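Local structure of glycosyl hydrolase 25 (Streptococcus pneumoniae, 4FF5) at residues G183-V188 / I228-S233; E43-K48 / K113-V118; I79-S84 / N92-I97; V138-A143 / A172-L177. The protein probably cleaves glycosidic bonds of peptidoglycan, as a family 25 glycosyl hydrolase of the outer surface, and participates in host-cell invasion by the pneumococcus. One frame throughout, in Å; residues are numbered along the deposited sequence.

Contact 1: G183-V188 / I228-S233; sequences GIYVGV and IHQYTS
Y185 and Q230 face each other across the inside of the barrel, and their side chains cross at about a right angle, the phenol hydroxyl on the amide oxygen: a compact example of how two strands that are not sheet neighbours can be tied by side chains alone. The phenol OH of Y185 donates to Q230 OE1 at 2.6 Å. Ring and amide planes are turned 64° apart. OE1 lies at the ring edge, close to its plane, while the hydroxyl stands above the carbonyl plane, 37° out of it. The aromatic rim takes part as well, with Y185 CE1 3.6 Å from Q230 CD. Both residues carry CG opposite the backbone N, and the glutamine runs on extended, which brings its amide up to the phenol. Strand 203-207 lies between the two strands, and its W205 meets the Y185 ring edge-to-face. The amide is gripped at both ends: OE1 also accepts from Y209 OH, and NE2 is bonded to D56 OD1. This set of partners is consistent with the modelled orientation of the amide, and the buried network probably restrains both phenol and amide.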
loop_
_atom_site.group_PDB
_atom_site.type_symbol
_atom_site.label_atom_id
_atom_site.label_comp_id
_atom_site.label_asym_id
_atom_site.label_seq_id
_atom_site.Cartn_x
_atom_site.Cartn_y
_atom_site.Cartn_z
ATOM N N GLY A 183 -4.798 -0.453 7.417
ATOM C CA GLY A 183 -3.452 -0.746 7.887
ATOM C C GLY A 183 -2.596 0.487 7.820
ATOM O O GLY A 183 -2.959 1.476 7.166
ATOM N N ILE A 184 -1.458 0.445 8.507
ATOM C CA ILE A 184 -0.521 1.582 8.484
ATOM C C ILE A 184 0.862 1.141 7.979
ATOM O O ILE A 184 1.393 0.151 8.417
ATOM C CB ILE A 184 -0.401 2.292 9.875
ATOM C CG1 ILE A 184 0.591 3.470 9.769
ATOM C CG2 ILE A 184 0.023 1.285 10.964
ATOM C CD1 ILE A 184 0.609 4.395 10.976
ATOM N N TYR A 185 1.396 1.884 7.008
ATOM C CA TYR A 185 2.782 1.788 6.597
ATOM C C TYR A 185 3.585 2.908 7.283
ATOM O O TYR A 185 3.253 4.098 7.172
ATOM C CB TYR A 185 2.846 1.912 5.074
ATOM C CG TYR A 185 4.209 2.137 4.441
ATOM C CD1 TYR A 185 4.886 1.094 3.829
ATOM C CD2 TYR A 185 4.796 3.410 4.423
ATOM C CE1 TYR A 185 6.104 1.311 3.191
ATOM C CE2 TYR A 185 6.019 3.632 3.796
ATOM C CZ TYR A 185 6.667 2.591 3.194
ATOM O OH TYR A 185 7.882 2.834 2.569
ATOM N N VAL A 186 4.630 2.518 8.009
ATOM C CA VAL A 186 5.457 3.510 8.713
ATOM C C VAL A 186 6.848 2.927 8.998
ATOM O O VAL A 186 6.967 1.745 9.330
ATOM C CB VAL A 186 4.724 4.031 9.993
ATOM C CG1 VAL A 186 4.434 2.923 11.006
ATOM C CG2 VAL A 186 5.478 5.196 10.640
ATOM N N GLY A 187 7.889 3.740 8.847
ATOM C CA GLY A 187 9.251 3.282 9.191
ATOM C C GLY A 187 9.398 3.200 10.706
ATOM O O GLY A 187 8.667 3.874 11.459
ATOM N N VAL A 188 10.347 2.384 11.175
ATOM C CA VAL A 188 10.496 2.166 12.616
ATOM C C VAL A 188 10.921 3.463 13.341
ATOM O O VAL A 188 10.353 3.833 14.390
ATOM C CB VAL A 188 11.493 1.024 12.913
ATOM C CG1 VAL A 188 11.783 0.961 14.408
ATOM C CG2 VAL A 188 10.925 -0.308 12.415
ATOM N N ILE A 228 3.785 -7.241 6.894
ATOM C CA ILE A 228 4.341 -7.124 5.542
ATOM C C ILE A 228 5.508 -6.119 5.560
ATOM O O ILE A 228 5.492 -5.139 6.303
ATOM C CB ILE A 228 3.211 -6.800 4.510
ATOM C CG1 ILE A 228 3.756 -6.679 3.073
ATOM C CG2 ILE A 228 2.355 -5.616 4.965
ATOM C CD1 ILE A 228 2.696 -6.820 1.987
ATOM N N HIS A 229 6.522 -6.426 4.758
ATOM C CA HIS A 229 7.812 -5.751 4.757
ATOM C C HIS A 229 8.140 -5.257 3.371
ATOM O O HIS A 229 8.246 -6.035 2.409
ATOM C CB HIS A 229 8.866 -6.724 5.294
ATOM C CG HIS A 229 10.303 -6.313 5.053
ATOM N ND1 HIS A 229 11.289 -7.223 4.909
ATOM C CD2 HIS A 229 10.911 -5.050 4.958
ATOM C CE1 HIS A 229 12.457 -6.590 4.709
ATOM N NE2 HIS A 229 12.231 -5.261 4.748
ATOM N N GLN A 230 8.296 -3.948 3.246
ATOM C CA GLN A 230 8.740 -3.374 1.997
ATOM C C GLN A 230 10.267 -3.430 1.948
ATOM O O GLN A 230 10.935 -2.666 2.654
ATOM C CB GLN A 230 8.281 -1.935 1.889
ATOM C CG GLN A 230 8.391 -1.405 0.461
ATOM C CD GLN A 230 8.017 0.050 0.394
ATOM O OE1 GLN A 230 8.715 0.912 0.976
ATOM N NE2 GLN A 230 6.942 0.360 -0.351
ATOM N N TYR A 231 10.829 -4.329 1.138
ATOM C CA TYR A 231 12.267 -4.605 1.277
ATOM C C TYR A 231 13.217 -3.878 0.319
ATOM O O TYR A 231 14.429 -3.864 0.544
ATOM C CB TYR A 231 12.557 -6.117 1.317
ATOM C CG TYR A 231 12.356 -6.895 0.016
ATOM C CD1 TYR A 231 13.315 -6.879 -0.993
ATOM C CD2 TYR A 231 11.221 -7.693 -0.165
ATOM C CE1 TYR A 231 13.149 -7.613 -2.170
ATOM C CE2 TYR A 231 11.044 -8.438 -1.328
ATOM C CZ TYR A 231 12.006 -8.407 -2.313
ATOM O OH TYR A 231 11.812 -9.158 -3.457
ATOM N N THR A 232 12.675 -3.292 -0.752
ATOM C CA THR A 232 13.480 -2.527 -1.704
ATOM C C THR A 232 12.585 -1.575 -2.500
ATOM O O THR A 232 11.376 -1.813 -2.629
ATOM C CB THR A 232 14.285 -3.457 -2.663
ATOM O OG1 THR A 232 15.189 -2.681 -3.439
ATOM C CG2 THR A 232 13.361 -4.251 -3.594
ATOM N N SER A 233 13.173 -0.488 -2.994
ATOM C CA SER A 233 12.512 0.377 -3.975
ATOM C C SER A 233 13.083 0.151 -5.379
ATOM O O SER A 233 12.723 0.858 -6.324
ATOM C CB SER A 233 12.647 1.852 -3.569
ATOM O OG SER A 233 13.980 2.332 -3.710
#

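Contact 2: E43-K48 / K113-V118; sequences EAQALK and KRNVPV
Q45 reaches from helix 39-48 to the turn at R114 and N115, and nearly all the close packing gathers round its amide. NE2 donates to the backbone O of R114 at 3.1 Å, in a bond that is almost straight, 173° at the hydrogen. The donor lies in the carbonyl plane and the acceptor in the amide plane, though the two planes are steeply turned against each other. An extended side chain, with CG anti to the backbone N (chi1 -178°), carries the amide this far from the helix. On its other branch OE1 sits 3.2 Å from N115 CB. The two side chains cross at about a right angle, yet their amide planes differ by only 25°.

The turn itself is the end of a helix: N115, with positive phi, is the C-prime residue of a Schellman motif that closes helix 104-112, V116 N bonding to L111 O and N115 N to Q112 O. Away from this point the fit slackens, and A46 CB stays 5.0 Å from P117 CG. R114 sends its guanidinium away from Q45, into salt bridges with D69 and E110.

The contact thus lays the N-terminal helix against the link between helix 104-112 and strand 118-123. Helix 255-263 joins it through F259, which touches both A46 and P117, while helix 68-73 packs against R114 and V116.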
loop_
_atom_site.group_PDB
_atom_site.type_symbol
_atom_site.label_atom_id
_atom_site.label_comp_id
_atom_site.label_asym_id
_atom_site.label_seq_id
_atom_site.Cartn_x
_atom_site.Cartn_y
_atom_site.Cartn_z
ATOM N N GLU A 43 -8.774 -17.012 -5.232
ATOM C CA GLU A 43 -8.119 -17.616 -4.090
ATOM C C GLU A 43 -7.158 -18.730 -4.521
ATOM O O GLU A 43 -6.039 -18.798 -4.018
ATOM C CB GLU A 43 -9.165 -18.081 -3.058
ATOM C CG GLU A 43 -10.003 -16.912 -2.533
ATOM C CD GLU A 43 -11.120 -17.294 -1.570
ATOM O OE1 GLU A 43 -11.551 -18.467 -1.525
ATOM O OE2 GLU A 43 -11.578 -16.383 -0.848
ATOM N N ALA A 44 -7.567 -19.560 -5.483
ATOM C CA ALA A 44 -6.717 -20.673 -5.948
ATOM C C ALA A 44 -5.464 -20.153 -6.674
ATOM O O ALA A 44 -4.374 -20.691 -6.511
ATOM C CB ALA A 44 -7.509 -21.620 -6.851
ATOM N N GLN A 45 -5.631 -19.094 -7.455
ATOM C CA GLN A 45 -4.509 -18.447 -8.145
ATOM C C GLN A 45 -3.507 -17.828 -7.170
ATOM O O GLN A 45 -2.290 -17.920 -7.361
ATOM C CB GLN A 45 -5.028 -17.394 -9.120
ATOM C CG GLN A 45 -3.941 -16.687 -9.916
ATOM C CD GLN A 45 -4.514 -15.668 -10.871
ATOM O OE1 GLN A 45 -5.467 -15.956 -11.592
ATOM N NE2 GLN A 45 -3.941 -14.467 -10.880
ATOM N N ALA A 46 -4.035 -17.222 -6.110
ATOM C CA ALA A 46 -3.228 -16.662 -5.047
ATOM C C ALA A 46 -2.481 -17.730 -4.238
ATOM O O ALA A 46 -1.335 -17.511 -3.831
ATOM C CB ALA A 46 -4.099 -15.813 -4.131
ATOM N N LEU A 47 -3.121 -18.866 -3.973
ATOM C CA LEU A 47 -2.423 -19.949 -3.293
ATOM C C LEU A 47 -1.271 -20.362 -4.201
ATOM O O LEU A 47 -0.129 -20.413 -3.760
ATOM C CB LEU A 47 -3.354 -21.125 -2.986
ATOM N N LYS A 48 -1.589 -20.587 -5.476
ATOM C CA LYS A 48 -0.626 -20.946 -6.530
ATOM C C LYS A 48 0.570 -19.986 -6.667
ATOM O O LYS A 48 1.684 -20.420 -6.963
ATOM C CB LYS A 48 -1.351 -21.054 -7.880
ATOM C CG LYS A 48 -0.541 -21.705 -8.993
ATOM C CD LYS A 48 -1.312 -21.735 -10.305
ATOM C CE LYS A 48 -0.476 -22.317 -11.432
ATOM N N LYS A 113 -8.696 -7.570 -13.363
ATOM C CA LYS A 113 -9.214 -8.352 -14.492
ATOM C C LYS A 113 -8.366 -9.600 -14.704
ATOM O O LYS A 113 -8.833 -10.573 -15.280
ATOM C CB LYS A 113 -9.286 -7.512 -15.764
ATOM C CG LYS A 113 -7.951 -7.237 -16.440
ATOM N N ARG A 114 -7.139 -9.584 -14.185
ATOM C CA ARG A 114 -6.241 -10.737 -14.289
ATOM C C ARG A 114 -6.183 -11.522 -12.971
ATOM O O ARG A 114 -5.253 -12.298 -12.730
ATOM C CB ARG A 114 -4.861 -10.298 -14.788
ATOM C CG ARG A 114 -4.893 -9.742 -16.212
ATOM C CD ARG A 114 -3.618 -8.994 -16.568
ATOM N NE ARG A 114 -3.571 -8.605 -17.983
ATOM C CZ ARG A 114 -4.147 -7.517 -18.488
ATOM N NH1 ARG A 114 -4.844 -6.698 -17.710
ATOM N NH2 ARG A 114 -4.038 -7.243 -19.784
ATOM N N ASN A 115 -7.222 -11.337 -12.150
ATOM C CA ASN A 115 -7.437 -12.089 -10.911
ATOM C C ASN A 115 -6.407 -11.825 -9.810
ATOM O O ASN A 115 -6.331 -12.587 -8.855
ATOM C CB ASN A 115 -7.570 -13.602 -11.179
ATOM C CG ASN A 115 -8.958 -13.998 -11.653
ATOM O OD1 ASN A 115 -9.765 -13.150 -12.025
ATOM N ND2 ASN A 115 -9.239 -15.306 -11.660
ATOM N N VAL A 116 -5.612 -10.765 -9.956
ATOM C CA VAL A 116 -4.668 -10.352 -8.901
ATOM C C VAL A 116 -5.449 -9.594 -7.840
ATOM O O VAL A 116 -6.249 -8.701 -8.170
ATOM C CB VAL A 116 -3.543 -9.419 -9.429
ATOM C CG1 VAL A 116 -2.559 -9.041 -8.316
ATOM C CG2 VAL A 116 -2.816 -10.038 -10.607
ATOM N N PRO A 117 -5.230 -9.930 -6.558
ATOM C CA PRO A 117 -5.896 -9.115 -5.560
ATOM C C PRO A 117 -5.138 -7.793 -5.356
ATOM O O PRO A 117 -3.900 -7.755 -5.395
ATOM C CB PRO A 117 -5.882 -10.006 -4.323
ATOM C CG PRO A 117 -4.664 -10.845 -4.484
ATOM C CD PRO A 117 -4.493 -11.058 -5.955
ATOM N N VAL A 118 -5.899 -6.723 -5.147
ATOM C CA VAL A 118 -5.353 -5.382 -5.152
ATOM C C VAL A 118 -5.876 -4.644 -3.932
ATOM O O VAL A 118 -7.085 -4.619 -3.673
ATOM C CB VAL A 118 -5.792 -4.610 -6.427
ATOM C CG1 VAL A 118 -5.239 -3.187 -6.421
ATOM C CG2 VAL A 118 -5.342 -5.350 -7.680
#

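Contact 3: I79-S84 / N92-I97; sequences IVRVHS and NDASFI
R81 reaches A94 by a side chain that runs straight through its first two torsions, CG anti to the backbone N, and then bends at chi3 (75°), swinging the guanidinium toward loop 92-97. S95 turns its hydroxyl between its own backbone N and carbonyl carbon (chi1 71°), where OG meets a water shared with the arginine. R81 NH2 is the one atom that makes the direct contacts. It donates to A94 O at 3.2 Å, a weak bond bent to 130°, although the oxygen lies at the guanidinium edge and near its plane. The methyl carbon A94 CB is 3.5 Å from the same nitrogen, R81 NH2.

A water adds a second, bridged route between the same groups. It accepts from R81 NH2 at 2.9 Å, donates to N92 OD1 at 3.2 Å and is hydrogen-bonded to S95 OG at 2.8 Å. N92 OD1 in turn takes A94 N at 2.8 Å and S95 N at 2.9 Å, an Asx turn widened to an Asx motif, which is consistent with a second-shell role in fixing the loop around A94 O. R81 has a stronger partner in D101, whose carboxylate forms a salt bridge with NE, and W60 touches R81, N92 and A94.

An arginine of strand 77-84 is in this way joined to the loop that leads on to helix 104-112. Such beta-alpha loops, beyond the C-terminal ends of the strands, form the face of a TIM barrel that carries the active site.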
loop_
_atom_site.group_PDB
_atom_site.type_symbol
_atom_site.label_atom_id
_atom_site.label_comp_id
_atom_site.label_asym_id
_atom_site.label_seq_id
_atom_site.Cartn_x
_atom_site.Cartn_y
_atom_site.Cartn_z
ATOM N N ILE A 79 -0.436 -3.358 -4.299
ATOM C CA ILE A 79 -0.977 -2.283 -3.495
ATOM C C ILE A 79 -0.800 -0.989 -4.276
ATOM O O ILE A 79 0.326 -0.565 -4.543
ATOM C CB ILE A 79 -0.279 -2.189 -2.123
ATOM C CG1 ILE A 79 -0.301 -3.547 -1.404
ATOM C CG2 ILE A 79 -0.971 -1.154 -1.256
ATOM C CD1 ILE A 79 0.255 -3.488 0.014
ATOM N N VAL A 80 -1.918 -0.354 -4.610
ATOM C CA VAL A 80 -1.928 0.738 -5.615
ATOM C C VAL A 80 -2.175 2.110 -4.953
ATOM O O VAL A 80 -3.081 2.247 -4.127
ATOM C CB VAL A 80 -3.014 0.456 -6.701
ATOM C CG1 VAL A 80 -3.186 1.645 -7.658
ATOM C CG2 VAL A 80 -2.641 -0.787 -7.510
ATOM N N ARG A 81 -1.397 3.123 -5.316
ATOM C CA ARG A 81 -1.583 4.453 -4.740
ATOM C C ARG A 81 -2.798 5.133 -5.349
ATOM O O ARG A 81 -2.918 5.184 -6.570
ATOM C CB ARG A 81 -0.378 5.344 -4.980
ATOM C CG ARG A 81 -0.439 6.600 -4.124
ATOM C CD ARG A 81 0.756 7.506 -4.366
ATOM N NE ARG A 81 0.674 8.226 -5.645
ATOM C CZ ARG A 81 1.493 9.215 -6.004
ATOM N NH1 ARG A 81 2.439 9.628 -5.171
ATOM N NH2 ARG A 81 1.366 9.806 -7.196
ATOM N N VAL A 82 -3.686 5.641 -4.500
ATOM C CA VAL A 82 -4.889 6.369 -4.962
ATOM C C VAL A 82 -4.790 7.876 -4.647
ATOM O O VAL A 82 -5.232 8.740 -5.426
ATOM C CB VAL A 82 -6.165 5.700 -4.380
ATOM C CG1 VAL A 82 -7.448 6.473 -4.712
ATOM C CG2 VAL A 82 -6.277 4.283 -4.930
ATOM N N HIS A 83 -4.184 8.201 -3.505
ATOM C CA HIS A 83 -4.080 9.588 -3.094
ATOM C C HIS A 83 -2.700 9.918 -2.589
ATOM O O HIS A 83 -2.087 9.130 -1.864
ATOM C CB HIS A 83 -5.120 9.844 -2.006
ATOM C CG HIS A 83 -5.407 11.302 -1.746
ATOM N ND1 HIS A 83 -4.856 11.974 -0.730
ATOM C CD2 HIS A 83 -6.222 12.210 -2.417
ATOM C CE1 HIS A 83 -5.295 13.241 -0.729
ATOM N NE2 HIS A 83 -6.124 13.390 -1.768
ATOM N N SER A 84 -2.189 11.080 -2.968
ATOM C CA SER A 84 -1.178 11.719 -2.119
ATOM C C SER A 84 -1.632 13.040 -1.516
ATOM O O SER A 84 -2.178 13.920 -2.207
ATOM C CB SER A 84 0.128 11.930 -2.852
ATOM O OG SER A 84 0.926 12.769 -2.030
ATOM N N ASN A 92 2.787 17.484 -11.727
ATOM C CA ASN A 92 3.576 16.298 -12.128
ATOM C C ASN A 92 2.791 15.168 -12.789
ATOM O O ASN A 92 1.563 15.176 -12.789
ATOM C CB ASN A 92 4.463 15.779 -10.986
ATOM C CG ASN A 92 3.685 15.046 -9.900
ATOM O OD1 ASN A 92 2.835 14.191 -10.173
ATOM N ND2 ASN A 92 4.011 15.354 -8.648
ATOM N N ASP A 93 3.523 14.207 -13.353
ATOM C CA ASP A 93 2.941 13.155 -14.176
ATOM C C ASP A 93 2.197 12.104 -13.357
ATOM O O ASP A 93 1.429 11.319 -13.909
ATOM C CB ASP A 93 4.037 12.461 -14.988
ATOM N N ALA A 94 2.418 12.099 -12.045
ATOM C CA ALA A 94 1.920 11.011 -11.196
ATOM C C ALA A 94 0.654 11.341 -10.422
ATOM O O ALA A 94 -0.056 10.435 -10.013
ATOM C CB ALA A 94 3.011 10.511 -10.250
ATOM N N SER A 95 0.353 12.623 -10.221
ATOM C CA SER A 95 -0.910 12.970 -9.579
ATOM C C SER A 95 -1.439 14.364 -9.961
ATOM O O SER A 95 -0.672 15.236 -10.368
ATOM C CB SER A 95 -0.816 12.826 -8.057
ATOM O OG SER A 95 -0.010 13.841 -7.501
ATOM N N PHE A 96 -2.746 14.554 -9.803
ATOM C CA PHE A 96 -3.335 15.875 -9.904
ATOM C C PHE A 96 -3.059 16.665 -8.638
ATOM O O PHE A 96 -2.674 16.097 -7.610
ATOM C CB PHE A 96 -4.847 15.785 -10.172
ATOM C CG PHE A 96 -5.187 15.132 -11.499
ATOM C CD1 PHE A 96 -5.422 13.759 -11.579
ATOM C CD2 PHE A 96 -5.294 15.899 -12.658
ATOM C CE1 PHE A 96 -5.751 13.150 -12.794
ATOM C CE2 PHE A 96 -5.615 15.303 -13.872
ATOM C CZ PHE A 96 -5.829 13.920 -13.949
ATOM N N ILE A 97 -3.302 17.972 -8.702
ATOM C CA ILE A 97 -3.062 18.884 -7.578
ATOM C C ILE A 97 -3.901 18.552 -6.350
ATOM O O ILE A 97 -3.485 18.832 -5.225
ATOM C CB ILE A 97 -3.271 20.369 -8.015
ATOM C CG1 ILE A 97 -2.767 21.350 -6.946
ATOM C CG2 ILE A 97 -4.728 20.629 -8.358
ATOM C CD1 ILE A 97 -2.264 22.655 -7.527
HETATM O O HOH W 1 2.477 12.507 -7.497
#

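Contact 4: V138-A143 / A172-L177; sequences VFYNAA and AKLASL
Y140 packs against L174 and L177, which both approach from the same side of its ring; the axes of the two helical segments come within 10.1 Å at a crossing angle of -40°. The tyrosine holds CG anti to its backbone N (chi1 -170°), sending the ring out across the gap. L177 slides past Y140 in the opposite direction. Its CB lies over one ring face, 4.1 Å from the centroid of the Y140 ring, in a CH-pi contact. With CG set beside the backbone N, L177 also brings CD1 to Y140 CB at 3.8 Å. L174 splits its two methyls between neighbours: CD1 meets Y140 CB at 3.7 Å, and CD2 approaches F139 CE2 at 4.1 Å, obliquely to that ring. F139 also touches V82, V120 and A122 of the barrel strands. The polar end of the tyrosine is handled separately. A water bonded to Y140 OH at 2.6 Å donates to L177 O at 3.1 Å. Dispersion and CH-pi packing therefore carry the interface, and water closes its polar margin without any direct hydrogen bond between the two segments.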
loop_
_atom_site.group_PDB
_atom_site.type_symbol
_atom_site.label_atom_id
_atom_site.label_comp_id
_atom_site.label_asym_id
_atom_site.label_seq_id
_atom_site.Cartn_x
_atom_site.Cartn_y
_atom_site.Cartn_z
ATOM N N VAL A 138 -11.659 11.803 0.170
ATOM C CA VAL A 138 -11.239 11.769 -1.237
ATOM C C VAL A 138 -10.697 10.387 -1.633
ATOM O O VAL A 138 -10.964 9.877 -2.751
ATOM C CB VAL A 138 -10.176 12.869 -1.517
ATOM C CG1 VAL A 138 -9.579 12.743 -2.918
ATOM C CG2 VAL A 138 -10.773 14.260 -1.320
ATOM N N PHE A 139 -9.937 9.798 -0.712
ATOM C CA PHE A 139 -9.250 8.504 -0.893
ATOM C C PHE A 139 -10.284 7.401 -0.895
ATOM O O PHE A 139 -10.323 6.590 -1.805
ATOM C CB PHE A 139 -8.264 8.334 0.262
ATOM C CG PHE A 139 -7.624 6.973 0.382
ATOM C CD1 PHE A 139 -7.095 6.300 -0.736
ATOM C CD2 PHE A 139 -7.428 6.413 1.652
ATOM C CE1 PHE A 139 -6.462 5.062 -0.590
ATOM C CE2 PHE A 139 -6.780 5.186 1.793
ATOM C CZ PHE A 139 -6.286 4.517 0.675
ATOM N N TYR A 140 -11.145 7.392 0.125
ATOM C CA TYR A 140 -12.190 6.388 0.195
ATOM C C TYR A 140 -13.122 6.420 -1.022
ATOM O O TYR A 140 -13.435 5.373 -1.579
ATOM C CB TYR A 140 -12.989 6.490 1.486
ATOM C CG TYR A 140 -13.915 5.324 1.693
ATOM C CD1 TYR A 140 -15.266 5.412 1.331
ATOM C CD2 TYR A 140 -13.438 4.117 2.196
ATOM C CE1 TYR A 140 -16.121 4.337 1.504
ATOM C CE2 TYR A 140 -14.284 3.035 2.367
ATOM C CZ TYR A 140 -15.619 3.156 2.028
ATOM O OH TYR A 140 -16.449 2.091 2.199
ATOM N N ASN A 141 -13.570 7.610 -1.408
ATOM C CA ASN A 141 -14.522 7.739 -2.515
ATOM C C ASN A 141 -13.924 7.350 -3.849
ATOM O O ASN A 141 -14.626 6.834 -4.714
ATOM C CB ASN A 141 -15.138 9.138 -2.562
ATOM C CG ASN A 141 -16.011 9.433 -1.352
ATOM O OD1 ASN A 141 -16.414 8.518 -0.620
ATOM N ND2 ASN A 141 -16.292 10.719 -1.114
ATOM N N ALA A 142 -12.617 7.546 -4.009
ATOM C CA ALA A 142 -11.973 7.154 -5.254
ATOM C C ALA A 142 -11.699 5.639 -5.334
ATOM O O ALA A 142 -11.811 5.030 -6.384
ATOM C CB ALA A 142 -10.699 7.961 -5.470
ATOM N N ALA A 143 -11.388 5.027 -4.196
ATOM C CA ALA A 143 -10.936 3.653 -4.187
ATOM C C ALA A 143 -12.061 2.647 -3.959
ATOM O O ALA A 143 -12.006 1.547 -4.503
ATOM C CB ALA A 143 -9.865 3.466 -3.110
ATOM N N ALA A 172 -9.662 7.228 11.705
ATOM C CA ALA A 172 -11.035 7.341 12.211
ATOM C C ALA A 172 -12.028 7.745 11.119
ATOM O O ALA A 172 -13.132 7.185 11.026
ATOM C CB ALA A 172 -11.092 8.334 13.365
ATOM N N LYS A 173 -11.651 8.724 10.298
ATOM C CA LYS A 173 -12.546 9.157 9.231
ATOM C C LYS A 173 -12.785 8.031 8.225
ATOM O O LYS A 173 -13.930 7.767 7.824
ATOM C CB LYS A 173 -12.037 10.427 8.547
ATOM C CG LYS A 173 -12.949 10.945 7.435
ATOM C CD LYS A 173 -14.194 11.621 8.028
ATOM C CE LYS A 173 -14.963 12.366 6.947
ATOM N NZ LYS A 173 -16.124 13.081 7.544
ATOM N N LEU A 174 -11.712 7.339 7.839
ATOM C CA LEU A 174 -11.819 6.241 6.890
ATOM C C LEU A 174 -12.746 5.149 7.421
ATOM O O LEU A 174 -13.594 4.639 6.690
ATOM C CB LEU A 174 -10.425 5.674 6.622
ATOM C CG LEU A 174 -10.170 4.801 5.407
ATOM C CD1 LEU A 174 -10.634 5.509 4.141
ATOM C CD2 LEU A 174 -8.690 4.456 5.324
ATOM N N ALA A 175 -12.591 4.815 8.707
ATOM C CA ALA A 175 -13.460 3.825 9.375
ATOM C C ALA A 175 -14.931 4.225 9.308
ATOM O O ALA A 175 -15.786 3.428 8.907
ATOM C CB ALA A 175 -13.027 3.631 10.829
ATOM N N SER A 176 -15.216 5.469 9.683
ATOM C CA SER A 176 -16.578 5.993 9.699
ATOM C C SER A 176 -17.232 6.018 8.305
ATOM O O SER A 176 -18.448 6.026 8.197
ATOM C CB SER A 176 -16.601 7.399 10.299
ATOM O OG SER A 176 -16.185 8.350 9.337
ATOM N N LEU A 177 -16.420 6.052 7.250
ATOM C CA LEU A 177 -16.950 6.027 5.892
ATOM C C LEU A 177 -17.242 4.604 5.440
ATOM O O LEU A 177 -17.928 4.400 4.442
ATOM C CB LEU A 177 -16.004 6.714 4.899
ATOM C CG LEU A 177 -15.793 8.221 5.025
ATOM C CD1 LEU A 177 -14.574 8.595 4.204
ATOM C CD2 LEU A 177 -17.021 9.029 4.608
HETATM O O HOH W 2 -18.961 2.552 2.178
#

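Overall arrangement
Set side by side, the four contacts show chemistry changing with depth in a barrel. Contact 1 is the buried one, a polar link across the interior, its centre about 9 Å from the centre of the chain. Contacts 2, 3 and 4 are partly buried, with 2 and 4 further from the centre. Contact 3 reaches the same sheet as contact 1 but runs from strand to loop, relying on water and a weak bond; contact 2 uses a single amide-to-backbone bond, contact 4 apolar helix packing. Contacts 3 and 4 touch directly, V82 of strand 77-84 packing on F139, A142 and A143. Contact 2 meets contact 3 where V118 packs on V80, and along the chain it encloses contact 3.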